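Local coordinates for hypothetical protein (Neisseria meningitidis Z2491, PDB 2F46) that is a putative phosphatase whose fold resembles that of eukaryotic phosphatases and which probably hydrolyses phosphate esters, at residues A[62-65]-A[66-70]. Numbering follows the deposited sequence.
Sequences AQIK and QWLEQ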
loop_
_atom_site.group_PDB
_atom_site.type_symbol
_atom_site.label_atom_id
_atom_site.label_comp_id
_atom_site.label_asym_id
_atom_site.label_seq_id
_atom_site.Cartn_x
_atom_site.Cartn_y
_atom_site.Cartn_z
ATOM N N ALA A 62 -2.183 -13.964 -6.913
ATOM C CA ALA A 62 -2.014 -15.344 -6.486
ATOM C C ALA A 62 -0.571 -15.813 -6.693
ATOM O O ALA A 62 -0.030 -16.611 -5.892
ATOM C CB ALA A 62 -2.958 -16.222 -7.246
ATOM N N GLN A 63 0.075 -15.336 -7.725
ATOM C CA GLN A 63 1.435 -15.737 -8.018
ATOM C C GLN A 63 2.443 -14.991 -7.123
ATOM O O GLN A 63 3.448 -15.541 -6.694
ATOM C CB GLN A 63 1.767 -15.509 -9.500
ATOM C CG GLN A 63 3.191 -15.953 -9.924
ATOM C CD GLN A 63 3.464 -17.385 -9.509
ATOM O OE1 GLN A 63 2.609 -18.253 -9.668
ATOM N NE2 GLN A 63 4.640 -17.636 -8.940
ATOM N N ILE A 64 2.171 -13.726 -6.825
ATOM C CA ILE A 64 2.951 -12.993 -5.840
ATOM C C ILE A 64 2.872 -13.716 -4.503
ATOM O O ILE A 64 3.913 -13.888 -3.834
ATOM C CB ILE A 64 2.462 -11.518 -5.734
ATOM C CG1 ILE A 64 2.778 -10.734 -7.012
ATOM C CG2 ILE A 64 3.074 -10.796 -4.530
ATOM C CD1 ILE A 64 4.243 -10.627 -7.351
ATOM N N LYS A 65 1.677 -14.126 -4.091
ATOM C CA LYS A 65 1.501 -14.896 -2.885
ATOM C C LYS A 65 2.346 -16.170 -2.896
ATOM O O LYS A 65 3.034 -16.483 -1.922
ATOM C CB LYS A 65 0.010 -15.185 -2.618
ATOM C CG LYS A 65 -0.269 -16.040 -1.389
ATOM C CD LYS A 65 -1.733 -16.067 -1.068
ATOM C CE LYS A 65 -2.020 -16.985 0.108
ATOM N NZ LYS A 65 -3.481 -16.917 0.440
ATOM N N GLN A 66 2.306 -16.929 -3.983
ATOM C CA GLN A 66 3.142 -18.150 -4.085
ATOM C C GLN A 66 4.612 -17.878 -3.892
ATOM O O GLN A 66 5.305 -18.635 -3.186
ATOM C CB GLN A 66 2.986 -18.774 -5.463
ATOM C CG GLN A 66 1.814 -19.658 -5.630
ATOM C CD GLN A 66 1.994 -20.605 -6.831
ATOM O OE1 GLN A 66 1.692 -20.249 -7.976
ATOM N NE2 GLN A 66 2.483 -21.806 -6.559
ATOM N N TRP A 67 5.124 -16.838 -4.527
ATOM C CA TRP A 67 6.551 -16.518 -4.455
ATOM C C TRP A 67 6.898 -16.050 -3.052
ATOM O O TRP A 67 7.918 -16.466 -2.481
ATOM C CB TRP A 67 6.943 -15.439 -5.468
ATOM C CG TRP A 67 6.967 -15.864 -6.899
ATOM C CD1 TRP A 67 7.290 -17.100 -7.386
ATOM C CD2 TRP A 67 6.737 -15.030 -8.047
ATOM N NE1 TRP A 67 7.242 -17.094 -8.754
ATOM C CE2 TRP A 67 6.932 -15.834 -9.192
ATOM C CE3 TRP A 67 6.412 -13.679 -8.219
ATOM C CZ2 TRP A 67 6.748 -15.350 -10.494
ATOM C CZ3 TRP A 67 6.238 -13.194 -9.514
ATOM C CH2 TRP A 67 6.400 -14.035 -10.636
ATOM N N LEU A 68 6.041 -15.240 -2.447
ATOM C CA LEU A 68 6.407 -14.596 -1.187
ATOM C C LEU A 68 6.103 -15.394 0.092
ATOM O O LEU A 68 6.625 -15.062 1.155
ATOM C CB LEU A 68 5.846 -13.167 -1.118
ATOM C CG LEU A 68 6.296 -12.237 -2.216
ATOM C CD1 LEU A 68 5.711 -10.849 -1.979
ATOM C CD2 LEU A 68 7.806 -12.161 -2.301
ATOM N N GLU A 69 5.297 -16.437 0.005
ATOM C CA GLU A 69 5.111 -17.352 1.129
ATOM C C GLU A 69 6.442 -18.027 1.492
ATOM O O GLU A 69 6.625 -18.481 2.609
ATOM C CB GLU A 69 4.091 -18.435 0.790
ATOM C CG GLU A 69 2.657 -17.972 0.894
ATOM C CD GLU A 69 1.679 -18.986 0.342
ATOM O OE1 GLU A 69 2.088 -19.811 -0.506
ATOM O OE2 GLU A 69 0.504 -18.955 0.757
ATOM N N GLN A 70 7.353 -18.083 0.531
ATOM C CA GLN A 70 8.684 -18.613 0.759
ATOM C C GLN A 70 9.623 -17.562 1.331
ATOM O O GLN A 70 10.799 -17.853 1.579
ATOM C CB GLN A 70 9.237 -19.157 -0.557
ATOM C CG GLN A 70 8.381 -20.268 -1.171
ATOM C CD GLN A 70 8.039 -21.371 -0.167
ATOM O OE1 GLN A 70 8.901 -21.814 0.612
ATOM N NE2 GLN A 70 6.776 -21.811 -0.172
#
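Helix 61-68 brings Q63 against W67 one turn further on, and their side chains meet through CG of Q63. This atom sits over one face of the indole as a CH-pi contact, 3.7 Å from the centroid of the six-membered ring. It lies 14° off the ring normal. CG gets there because it stands anti to the backbone N (chi1 -178°), and the chain then bends at chi2, which carries the terminal amide over toward the five-membered ring. The amide plane is steeply inclined to the indole, 70° from it. I64 meets the indole differently: its CD1 comes to the edge, near the ring plane, 3.8 Å from W67 CE3. The helix connects strands 45-48 and 75-78 in a beta-alpha-beta unit of the phosphatase-like domain. Its buried side carries I64 and L68, which run alongside each other in the same direction, with I64 CG2 3.7 Å from L68 CD1. Both touch L30, and L68 also packs on F76 and on helix 35-41. The side chains of K65 and E69 cross, and both also touch F76 of strand 75-78. The extended lysine chain places CE 3.3 Å from E69 OE2, but NZ stays 4.5 Å from that oxygen, too far for a salt bridge. Any attraction there is probably modest. The backbone hydrogen bonds are the i to i+4 bonds of a helix, from Q66 N to A62 O (3.0 Å) through to E69 N to K65 O (3.0 Å).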